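Local coordinates for 3-keto-5-aminohexanoate cleavage protein (PDB 3E02) that probably catalyses the cleavage of 3-keto-5-aminohexanoate, or a related beta-keto acid, at a zinc ion held in a TIM barrel, at residues A[16-21]-A[117-122]; A[89-94]-A[144-149]; A[21-26]-A[260-265]; A[205-208]-A[212-215]. All blocks are in the same frame, centred on the assembly; numbering follows the deposited sequence.

Contact 1: A[16-21]-A[117-122]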
loop_
_atom_site.group_PDB
_atom_site.type_symbol
_atom_site.label_atom_id
_atom_site.label_comp_id
_atom_site.label_asym_id
_atom_site.label_seq_id
_atom_site.Cartn_x
_atom_site.Cartn_y
_atom_site.Cartn_z
ATOM N N GLY A 16 25.060 12.800 -17.299
ATOM C CA GLY A 16 23.909 12.294 -18.030
ATOM C C GLY A 16 23.766 12.840 -19.434
ATOM O O GLY A 16 24.740 13.301 -20.048
ATOM N N SER A 17 22.531 12.785 -19.916
ATOM C CA SER A 17 22.155 13.257 -21.238
ATOM C C SER A 17 20.807 13.996 -21.301
ATOM O O SER A 17 20.410 14.354 -22.407
ATOM C CB SER A 17 22.083 12.035 -22.160
ATOM O OG SER A 17 21.000 11.200 -21.775
ATOM N N ILE A 18 20.141 14.254 -20.158
ATOM C CA ILE A 18 18.823 14.931 -20.077
ATOM C C ILE A 18 18.965 16.442 -19.954
ATOM O O ILE A 18 18.253 17.205 -20.620
ATOM C CB ILE A 18 17.997 14.422 -18.837
ATOM C CG1 ILE A 18 17.756 12.912 -18.917
ATOM C CG2 ILE A 18 16.672 15.171 -18.665
ATOM C CD1 ILE A 18 17.318 12.395 -20.296
ATOM N N HIS A 19 19.861 16.866 -19.057
ATOM C CA HIS A 19 20.127 18.299 -18.863
ATOM C C HIS A 19 21.021 18.772 -19.995
ATOM O O HIS A 19 21.825 18.002 -20.524
ATOM C CB HIS A 19 20.764 18.590 -17.507
ATOM C CG HIS A 19 19.879 18.223 -16.360
ATOM N ND1 HIS A 19 20.309 17.445 -15.310
ATOM C CD2 HIS A 19 18.571 18.480 -16.128
ATOM C CE1 HIS A 19 19.315 17.272 -14.461
ATOM N NE2 HIS A 19 18.248 17.889 -14.930
ATOM N N THR A 20 20.857 20.028 -20.396
ATOM C CA THR A 20 21.612 20.600 -21.510
ATOM C C THR A 20 22.418 21.809 -20.997
ATOM O O THR A 20 22.101 22.324 -19.923
ATOM C CB THR A 20 20.694 20.947 -22.698
ATOM O OG1 THR A 20 19.866 22.060 -22.361
ATOM C CG2 THR A 20 19.814 19.733 -23.102
ATOM N N PRO A 21 23.485 22.225 -21.728
ATOM C CA PRO A 21 24.358 23.336 -21.268
ATOM C C PRO A 21 23.686 24.649 -20.871
ATOM O O PRO A 21 24.140 25.317 -19.929
ATOM C CB PRO A 21 25.285 23.555 -22.459
ATOM C CG PRO A 21 25.394 22.167 -23.061
ATOM C CD PRO A 21 23.999 21.646 -22.992
ATOM N N LEU A 117 9.871 2.883 -22.592
ATOM C CA LEU A 117 8.908 3.871 -22.133
ATOM C C LEU A 117 9.013 5.184 -22.879
ATOM O O LEU A 117 10.089 5.534 -23.379
ATOM C CB LEU A 117 9.113 4.176 -20.635
ATOM C CG LEU A 117 10.423 4.854 -20.160
ATOM C CD1 LEU A 117 10.225 5.654 -18.870
ATOM C CD2 LEU A 117 11.561 3.840 -20.013
ATOM N N ASN A 118 7.913 5.931 -22.883
ATOM C CA ASN A 118 7.943 7.335 -23.308
ATOM C C ASN A 118 8.926 8.040 -22.357
ATOM O O ASN A 118 8.970 7.715 -21.170
ATOM C CB ASN A 118 6.571 7.996 -23.174
ATOM C CG ASN A 118 5.566 7.482 -24.178
ATOM O OD1 ASN A 118 5.927 6.833 -25.162
ATOM N ND2 ASN A 118 4.291 7.793 -23.949
ATOM N N PHE A 119 9.754 8.930 -22.888
ATOM C CA PHE A 119 10.775 9.620 -22.076
ATOM C C PHE A 119 10.721 11.066 -22.559
ATOM O O PHE A 119 11.459 11.452 -23.456
ATOM C CB PHE A 119 12.143 8.949 -22.276
ATOM C CG PHE A 119 13.109 9.200 -21.154
ATOM C CD1 PHE A 119 13.528 10.500 -20.846
ATOM C CD2 PHE A 119 13.616 8.136 -20.401
ATOM C CE1 PHE A 119 14.417 10.738 -19.784
ATOM C CE2 PHE A 119 14.508 8.360 -19.340
ATOM C CZ PHE A 119 14.911 9.660 -19.037
ATOM N N ASN A 120 9.821 11.834 -21.947
ATOM C CA ASN A 120 9.474 13.185 -22.358
ATOM C C ASN A 120 10.093 14.260 -21.455
ATOM O O ASN A 120 9.639 14.475 -20.328
ATOM C CB ASN A 120 7.933 13.300 -22.386
ATOM C CG ASN A 120 7.422 14.610 -23.004
ATOM O OD1 ASN A 120 8.202 15.497 -23.374
ATOM N ND2 ASN A 120 6.094 14.726 -23.118
ATOM N N ILE A 121 11.128 14.930 -21.965
ATOM C CA ILE A 121 11.796 16.042 -21.245
ATOM C C ILE A 121 11.539 17.395 -21.938
ATOM O O ILE A 121 12.214 18.393 -21.632
ATOM C CB ILE A 121 13.318 15.764 -21.048
ATOM C CG1 ILE A 121 14.062 15.621 -22.395
ATOM C CG2 ILE A 121 13.490 14.515 -20.178
ATOM C CD1 ILE A 121 15.532 15.420 -22.254
ATOM N N SER A 122 10.547 17.431 -22.839
ATOM C CA SER A 122 10.219 18.621 -23.631
ATOM C C SER A 122 9.759 19.833 -22.825
ATOM O O SER A 122 9.996 20.959 -23.245
ATOM C CB SER A 122 9.151 18.281 -24.677
ATOM O OG SER A 122 7.897 17.998 -24.066
#
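Ile18 meets Phe119 and Ile121 at the zinc-bearing end of the TIM barrel, where the loop that follows strand 10-13 faces the chain leaving the short strand 117-118. The contact is apolar, and the two branches of Ile18 divide the work. Its CG2, placed anti to the backbone N by a chi1 of -59°, lies 3.6 Å from Ile121 CG2, and the CD1 methyl of Ile121 is nearly as close to the same atom. The other arm turns to Phe119, with Ile18 CD1 3.4 Å from Phe119 CE1; it comes obliquely at the CE1-CZ corner of the ring. Ile18 is modelled in two conformers, so this description holds for one of them. Ile121 is extended about its CB-CG1 bond (chi2 177°), which carries its CD1 to 3.6 Å from the carbonyl atom Ile18 O. Behind the contact, Ile121 rests on Tyr139 and Leu140 of helix 136-142, while Phe119 packs on Leu148. The side chain of Ile18 comes to about 7 Å from the zinc ion at its nearest, so it probably helps line the apolar surroundings of the metal site. Ile121 itself is the middle residue of an Asx turn: Asn120 OD1 accepts from Ser122 N at 3.1 Å and, on a lone pair in the carbonyl plane, from Ser122 OG at 2.6 Å.

Contact 2: A[89-94]-A[144-149]. With EDO (1,2-ethanediol), chain K.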
loop_
_atom_site.group_PDB
_atom_site.type_symbol
_atom_site.label_atom_id
_atom_site.label_comp_id
_atom_site.label_asym_id
_atom_site.label_seq_id
_atom_site.Cartn_x
_atom_site.Cartn_y
_atom_site.Cartn_z
ATOM N N GLY A 89 22.812 6.207 -22.679
ATOM C CA GLY A 89 23.444 7.244 -23.471
ATOM C C GLY A 89 22.509 8.412 -23.743
ATOM O O GLY A 89 21.695 8.795 -22.879
ATOM N N GLY A 90 22.672 9.000 -24.926
ATOM C CA GLY A 90 21.841 10.086 -25.404
ATOM C C GLY A 90 20.537 9.602 -26.017
ATOM O O GLY A 90 20.495 8.554 -26.707
ATOM N N LEU A 91 19.473 10.378 -25.794
ATOM C CA LEU A 91 18.149 10.042 -26.322
ATOM C C LEU A 91 18.192 10.134 -27.854
ATOM O O LEU A 91 18.673 11.136 -28.397
ATOM C CB LEU A 91 17.066 10.965 -25.739
ATOM C CG LEU A 91 16.920 11.035 -24.213
ATOM C CD1 LEU A 91 15.716 11.902 -23.837
ATOM C CD2 LEU A 91 16.790 9.660 -23.570
ATOM N N GLY A 92 17.759 9.062 -28.527
ATOM C CA GLY A 92 17.750 8.970 -29.994
ATOM C C GLY A 92 18.824 8.071 -30.603
ATOM O O GLY A 92 18.813 7.841 -31.828
HETATM N N MSE A 93 19.751 7.567 -29.779
HETATM C CA MSE A 93 20.835 6.684 -30.258
HETATM C C MSE A 93 20.349 5.260 -30.454
HETATM O O MSE A 93 19.440 4.815 -29.757
HETATM C CB MSE A 93 21.997 6.660 -29.267
HETATM C CG MSE A 93 22.667 7.994 -29.119
HETATM SE SE MSE A 93 24.143 7.873 -27.883
HETATM C CE MSE A 93 24.670 9.782 -27.905
ATOM N N SER A 94 20.971 4.553 -31.393
ATOM C CA SER A 94 20.650 3.154 -31.672
ATOM C C SER A 94 21.299 2.274 -30.600
ATOM O O SER A 94 22.168 2.743 -29.864
ATOM C CB SER A 94 21.191 2.754 -33.032
ATOM O OG SER A 94 22.602 2.915 -33.066
ATOM N N ARG A 144 8.955 14.603 -27.165
ATOM C CA ARG A 144 7.496 14.438 -27.128
ATOM C C ARG A 144 7.090 13.191 -27.915
ATOM O O ARG A 144 6.107 12.552 -27.581
ATOM C CB ARG A 144 6.764 15.652 -27.714
ATOM C CG ARG A 144 6.948 16.946 -26.966
ATOM C CD ARG A 144 6.294 18.108 -27.698
ATOM N NE ARG A 144 7.068 18.543 -28.867
ATOM C CZ ARG A 144 6.607 19.313 -29.854
ATOM N NH1 ARG A 144 5.362 19.806 -29.845
ATOM N NH2 ARG A 144 7.420 19.612 -30.870
ATOM N N ASP A 145 7.856 12.868 -28.960
ATOM C CA ASP A 145 7.589 11.716 -29.812
ATOM C C ASP A 145 8.692 10.658 -29.683
ATOM O O ASP A 145 8.994 9.966 -30.650
ATOM C CB ASP A 145 7.463 12.218 -31.265
ATOM C CG ASP A 145 6.872 11.184 -32.211
ATOM O OD1 ASP A 145 6.098 10.310 -31.779
ATOM O OD2 ASP A 145 7.220 11.236 -33.399
ATOM N N PHE A 146 9.247 10.490 -28.481
ATOM C CA PHE A 146 10.373 9.598 -28.239
ATOM C C PHE A 146 10.054 8.487 -27.249
ATOM O O PHE A 146 9.373 8.723 -26.252
ATOM C CB PHE A 146 11.543 10.407 -27.699
ATOM C CG PHE A 146 12.756 9.588 -27.336
ATOM C CD1 PHE A 146 13.536 8.994 -28.322
ATOM C CD2 PHE A 146 13.129 9.421 -26.004
ATOM C CE1 PHE A 146 14.661 8.230 -27.977
ATOM C CE2 PHE A 146 14.247 8.669 -25.661
ATOM C CZ PHE A 146 15.017 8.078 -26.655
ATOM N N ILE A 147 10.600 7.300 -27.532
ATOM C CA ILE A 147 10.515 6.125 -26.667
ATOM C C ILE A 147 11.954 5.710 -26.358
ATOM O O ILE A 147 12.755 5.536 -27.282
ATOM C CB ILE A 147 9.804 4.937 -27.364
ATOM C CG1 ILE A 147 8.371 5.307 -27.775
ATOM C CG2 ILE A 147 9.784 3.696 -26.436
ATOM C CD1 ILE A 147 7.717 4.291 -28.706
ATOM N N LEU A 148 12.289 5.582 -25.078
ATOM C CA LEU A 148 13.588 5.037 -24.669
ATOM C C LEU A 148 13.372 3.527 -24.861
ATOM O O LEU A 148 12.676 2.887 -24.072
ATOM C CB LEU A 148 13.930 5.383 -23.222
ATOM C CG LEU A 148 15.285 4.853 -22.730
ATOM C CD1 LEU A 148 16.435 5.555 -23.473
ATOM C CD2 LEU A 148 15.421 5.031 -21.233
ATOM N N SER A 149 13.932 2.988 -25.935
ATOM C CA SER A 149 13.691 1.596 -26.340
ATOM C C SER A 149 14.532 0.574 -25.595
ATOM O O SER A 149 15.734 0.680 -25.595
ATOM C CB SER A 149 13.960 1.436 -27.837
ATOM O OG SER A 149 13.693 0.100 -28.269
HETATM C C1 EDO K . 1.801 11.615 -34.418
HETATM O O1 EDO K . 1.779 10.499 -35.324
HETATM C C2 EDO K . 3.115 11.731 -33.655
HETATM O O2 EDO K . 4.192 10.984 -34.231
#
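A type II beta turn running from Gly90 to Met93 sets Leu91 and Gly92 against the ring of Phe146. The leucine side chain crosses that of the phenylalanine at about a right angle. Leu91 CB makes an off-centre CH-pi contact, 4.0 Å from the centroid of the Phe146 ring and 30° from its normal, and farther out Leu91 CD2 approaches Phe146 CE2 to 3.4 Å. CD2 also meets Leu148, whose CD1 lies 4.1 Å from Leu91 CD2. The ring gets there because Phe146 CG stands anti to the backbone N (chi1 177°), reaching from the residue before strand 147-148 to the turn. The neighbouring CE1 atom of the ring borders the backbone of the turn, with Gly92 N 3.3 Å from Phe146 CE1 in an oblique approach. Gly92 has a positive phi of 106°, as the third position of a type II turn favours. In the TIM barrel, this turn joins strand 82-85 to helix 95-105, and Phe146 leads into strand 147-148, which pairs antiparallel with strand 117-118. Leu91 N is hydrogen-bonded to Tyr139 OH. Just before Phe146, Asp145 OD1 is hydrogen-bonded to Thr151 OG1 of the second subunit.

Contact 3: A[21-26]-A[260-265]. With EDO (1,2-ethanediol), chain D; EDO (1,2-ethanediol), chain F.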
loop_
_atom_site.group_PDB
_atom_site.type_symbol
_atom_site.label_atom_id
_atom_site.label_comp_id
_atom_site.label_asym_id
_atom_site.label_seq_id
_atom_site.Cartn_x
_atom_site.Cartn_y
_atom_site.Cartn_z
ATOM N N PRO A 21 23.485 22.225 -21.728
ATOM C CA PRO A 21 24.358 23.336 -21.268
ATOM C C PRO A 21 23.686 24.649 -20.871
ATOM O O PRO A 21 24.140 25.317 -19.929
ATOM C CB PRO A 21 25.285 23.555 -22.459
ATOM C CG PRO A 21 25.394 22.167 -23.061
ATOM C CD PRO A 21 23.999 21.646 -22.992
ATOM N N THR A 22 22.631 25.014 -21.593
ATOM C CA THR A 22 21.842 26.213 -21.289
ATOM C C THR A 22 21.285 26.215 -19.853
ATOM O O THR A 22 21.165 27.271 -19.233
ATOM C CB THR A 22 20.646 26.357 -22.274
ATOM O OG1 THR A 22 21.154 26.617 -23.587
ATOM C CG2 THR A 22 19.667 27.503 -21.845
HETATM N N MSE A 23 21.002 25.033 -19.333
HETATM C CA MSE A 23 20.341 24.872 -18.034
HETATM C C MSE A 23 21.197 25.160 -16.815
HETATM O O MSE A 23 20.665 25.482 -15.752
HETATM C CB MSE A 23 19.745 23.475 -17.927
HETATM C CG MSE A 23 18.824 23.148 -19.101
HETATM SE SE MSE A 23 17.931 21.508 -18.859
HETATM C CE MSE A 23 17.000 21.571 -20.518
ATOM N N SER A 24 22.514 25.023 -16.958
ATOM C CA SER A 24 23.433 25.321 -15.875
ATOM C C SER A 24 24.845 25.493 -16.397
ATOM O O SER A 24 25.318 24.640 -17.165
ATOM C CB SER A 24 23.444 24.193 -14.829
ATOM O OG SER A 24 24.433 24.419 -13.829
ATOM N N PRO A 25 25.559 26.531 -15.912
ATOM C CA PRO A 25 26.964 26.656 -16.302
ATOM C C PRO A 25 27.865 25.609 -15.617
ATOM O O PRO A 25 29.032 25.506 -15.965
ATOM C CB PRO A 25 27.330 28.066 -15.831
ATOM C CG PRO A 25 26.456 28.340 -14.689
ATOM C CD PRO A 25 25.162 27.603 -14.978
ATOM N N TYR A 26 27.325 24.867 -14.647
ATOM C CA TYR A 26 28.060 23.863 -13.882
ATOM C C TYR A 26 27.857 22.427 -14.401
ATOM O O TYR A 26 28.348 21.478 -13.780
ATOM C CB TYR A 26 27.656 23.956 -12.411
ATOM C CG TYR A 26 27.691 25.375 -11.871
ATOM C CD1 TYR A 26 28.909 26.060 -11.738
ATOM C CD2 TYR A 26 26.521 26.028 -11.481
ATOM C CE1 TYR A 26 28.958 27.379 -11.236
ATOM C CE2 TYR A 26 26.554 27.344 -10.977
ATOM C CZ TYR A 26 27.775 28.011 -10.860
ATOM O OH TYR A 26 27.811 29.298 -10.365
ATOM N N ASP A 260 20.762 14.030 -12.644
ATOM C CA ASP A 260 19.386 13.894 -12.146
ATOM C C ASP A 260 18.770 15.178 -11.651
ATOM O O ASP A 260 17.564 15.374 -11.800
ATOM C CB ASP A 260 19.352 12.865 -10.994
ATOM C CG ASP A 260 19.841 11.496 -11.400
ATOM O OD1 ASP A 260 19.783 11.169 -12.587
ATOM O OD2 ASP A 260 20.299 10.732 -10.529
ATOM N N SER A 261 19.584 16.022 -11.022
ATOM C CA SER A 261 19.144 17.341 -10.577
ATOM C C SER A 261 20.266 18.351 -10.699
ATOM O O SER A 261 21.364 18.100 -10.233
ATOM C CB SER A 261 18.718 17.318 -9.119
ATOM O OG SER A 261 18.331 18.623 -8.729
ATOM N N LEU A 262 19.966 19.522 -11.253
ATOM C CA LEU A 262 20.956 20.600 -11.348
ATOM C C LEU A 262 21.057 21.467 -10.082
ATOM O O LEU A 262 21.835 22.419 -10.059
ATOM C CB LEU A 262 20.633 21.484 -12.553
ATOM C CG LEU A 262 20.722 20.821 -13.922
ATOM C CD1 LEU A 262 20.187 21.782 -14.994
ATOM C CD2 LEU A 262 22.158 20.384 -14.213
ATOM N N TYR A 263 20.311 21.117 -9.033
ATOM C CA TYR A 263 20.167 21.942 -7.830
ATOM C C TYR A 263 20.772 21.329 -6.578
ATOM O O TYR A 263 20.694 20.107 -6.384
ATOM C CB TYR A 263 18.659 22.240 -7.636
ATOM C CG TYR A 263 18.136 22.994 -8.840
ATOM C CD1 TYR A 263 18.304 24.368 -8.937
ATOM C CD2 TYR A 263 17.575 22.313 -9.939
ATOM C CE1 TYR A 263 17.902 25.086 -10.093
ATOM C CE2 TYR A 263 17.165 23.012 -11.098
ATOM C CZ TYR A 263 17.339 24.400 -11.165
ATOM O OH TYR A 263 16.943 25.103 -12.279
ATOM N N SER A 264 21.401 22.173 -5.757
ATOM C CA SER A 264 21.935 21.764 -4.437
ATOM C C SER A 264 20.838 21.778 -3.376
ATOM O O SER A 264 20.879 21.035 -2.390
ATOM C CB SER A 264 23.085 22.681 -4.006
ATOM O OG SER A 264 22.698 24.054 -3.963
ATOM N N GLY A 265 19.875 22.664 -3.571
ATOM C CA GLY A 265 18.727 22.852 -2.690
ATOM C C GLY A 265 17.745 23.774 -3.386
ATOM O O GLY A 265 17.991 24.195 -4.528
HETATM C C1 EDO D . 18.063 10.629 -15.320
HETATM O O1 EDO D . 17.538 11.471 -14.287
HETATM C C2 EDO D . 17.202 9.375 -15.432
HETATM O O2 EDO D . 17.486 8.686 -16.657
HETATM C C1 EDO F . 15.864 22.278 -15.475
HETATM O O1 EDO F . 15.345 22.684 -14.208
HETATM C C2 EDO F . 14.740 21.702 -16.325
HETATM O O2 EDO F . 14.725 20.274 -16.209
HETATM O O HOH W 1 18.088 25.053 -14.878
HETATM O O HOH W 2 24.067 22.946 -11.667
#
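Met23 and Ser24 bear on Leu262, in a buried contact between loops that follow strands 10-13 and 253-256, neighbours where the TIM barrel closes. Pro21 prepares the bend: its carbonyl O receives a weak bond from Ser24 N. Met23, present as selenomethionine, touches through its base, with Met23 CB only 3.4 Å from Leu262 CD1, a tight fit for two carbons. Beyond CG the chain is extended and carries SE away from the leucine, to a bound ethanediol. The carbonyl of Met23 is tied by a water instead, which donates to Met23 O at 2.8 Å and is 2.8 Å from Tyr263 OH. Ser24 comes next; its CB stands 4.1 Å from both Leu262 CD1 and Leu262 CD2, facing the fork of the leucine. With OG anti to the backbone N (chi1 175°), Ser24 closes an ST turn, accepting from Tyr26 N at 3.0 Å. The same hydroxyl donates to a second water at 2.6 Å, and that water donates to Leu262 O. Pro25 then lays its CG over one face of the Tyr26 ring, near the rim, while the second water sits at the ring edge, in its plane. Direct contact is thus made mainly by the methyls of Leu262, CD1 also lying near Met23 O, and the segments' polar groups are linked through the two waters rather than by a direct bond.

Contact 4: A[205-208]-A[212-215]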
loop_
_atom_site.group_PDB
_atom_site.type_symbol
_atom_site.label_atom_id
_atom_site.label_comp_id
_atom_site.label_asym_id
_atom_site.label_seq_id
_atom_site.Cartn_x
_atom_site.Cartn_y
_atom_site.Cartn_z
ATOM N N GLY A 205 6.607 9.936 -18.486
ATOM C CA GLY A 205 6.643 8.683 -19.224
ATOM C C GLY A 205 6.932 7.527 -18.265
ATOM O O GLY A 205 6.613 6.390 -18.578
ATOM N N GLY A 206 7.546 7.817 -17.104
ATOM C CA GLY A 206 7.814 6.822 -16.057
ATOM C C GLY A 206 6.901 7.027 -14.857
ATOM O O GLY A 206 5.963 7.833 -14.887
ATOM N N ILE A 207 7.214 6.327 -13.774
ATOM C CA ILE A 207 6.439 6.422 -12.534
ATOM C C ILE A 207 6.704 7.785 -11.853
ATOM O O ILE A 207 7.816 8.300 -11.891
ATOM C CB ILE A 207 6.707 5.202 -11.633
ATOM C CG1 ILE A 207 5.571 4.986 -10.625
ATOM C CG2 ILE A 207 8.097 5.311 -10.968
ATOM C CD1 ILE A 207 5.642 3.613 -9.935
ATOM N N GLY A 208 5.646 8.380 -11.302
ATOM C CA GLY A 208 5.726 9.688 -10.676
ATOM C C GLY A 208 6.449 9.708 -9.353
ATOM O O GLY A 208 6.549 8.690 -8.662
ATOM N N GLU A 212 4.428 6.896 -2.143
ATOM C CA GLU A 212 3.734 5.614 -2.219
ATOM C C GLU A 212 4.317 4.708 -3.321
ATOM O O GLU A 212 4.321 3.482 -3.177
ATOM C CB GLU A 212 2.236 5.763 -2.499
ATOM C CG GLU A 212 1.420 6.451 -1.429
ATOM C CD GLU A 212 1.358 7.967 -1.566
ATOM O OE1 GLU A 212 2.204 8.595 -2.272
ATOM O OE2 GLU A 212 0.439 8.523 -0.934
ATOM N N ASN A 213 4.776 5.314 -4.421
ATOM C CA ASN A 213 5.375 4.553 -5.529
ATOM C C ASN A 213 6.671 3.844 -5.140
ATOM O O ASN A 213 6.911 2.741 -5.613
ATOM C CB ASN A 213 5.574 5.447 -6.775
ATOM C CG ASN A 213 4.252 5.893 -7.387
ATOM O OD1 ASN A 213 3.266 5.152 -7.362
ATOM N ND2 ASN A 213 4.229 7.100 -7.962
ATOM N N LEU A 214 7.488 4.464 -4.281
ATOM C CA LEU A 214 8.723 3.837 -3.815
ATOM C C LEU A 214 8.433 2.637 -2.921
ATOM O O LEU A 214 9.000 1.563 -3.122
ATOM C CB LEU A 214 9.629 4.836 -3.090
ATOM C CG LEU A 214 10.909 4.302 -2.434
ATOM C CD1 LEU A 214 11.755 3.483 -3.390
ATOM C CD2 LEU A 214 11.662 5.513 -1.867
ATOM N N LEU A 215 7.567 2.829 -1.924
ATOM C CA LEU A 215 7.218 1.724 -1.025
ATOM C C LEU A 215 6.535 0.599 -1.790
ATOM O O LEU A 215 6.776 -0.544 -1.486
ATOM C CB LEU A 215 6.382 2.158 0.185
ATOM C CG LEU A 215 7.174 2.825 1.322
ATOM C CD1 LEU A 215 7.514 4.275 0.979
ATOM C CD2 LEU A 215 6.392 2.748 2.638
#
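Ile207 and Asn213 run alongside each other in opposite directions, each reaching past the other from its own backbone. The isoleucine extends through CG1, which is anti to the backbone N (chi1 -158°), and lies along the amide arm of the asparagine: Ile207 CG1 is 3.6 Å from Asn213 CG, and Ile207 CD1 is 3.7 Å from Asn213 CB. The amide runs the other way, back to the loop, and its nitrogen passes the isoleucine to reach the next residue. There Asn213 ND2 donates to Gly208 O at 2.9 Å, with an N-H...O angle of 159°. The acceptor lies close to the plane of the asparagine amide, whereas the donor stands 42° out of the carbonyl plane of Gly208 and so does not use a lone pair. Two further bonds leave the chain: Asn213 OD1 pairs with His216 NE2 of the second subunit, and ND2 also with Tyr180 OH of that subunit. Three partners in all settle the rotation of the amide and satisfy its buried polar ends, so this side chain bonds both to the loop and across the subunit interface. Glu212 beside it forms salt bridges to Arg223 of the second subunit and Arg218 of the third. In the TIM barrel this is a beta-alpha loop folded back on the first turn of the helix it leads into: segment 205-208 follows strand 195-201, Asn213 belongs to helix 211-225, and Phe201 from that strand packs against Ile207, Asn213 and Leu214.

Contacts 1 and 2 adjoin, their centres 9 Å apart, and are stitched by probable hydrogen bonds from Ser17 OG to Gly89 O (2.7 Å) and from Leu148 N to Leu117 O (2.8 Å). Contact 3 shares Pro21 with contact 1, and His19 bridges them, its ND1 3.6 Å from Leu262 CD2. Contact 4 touches contact 1 where Leu117 CD1 packs 3.7 Å from Gly205 O. The zinc ion, held by His50, His52 and Glu259, is about 7 Å from the side chain of Ile18 (contact 1), about 9 Å from that of Leu148 (contact 2) and about 13 Å from that of Leu262 (contact 3); contact 4 lies away from the metal and, like contacts 1 and 2, touches the second subunit.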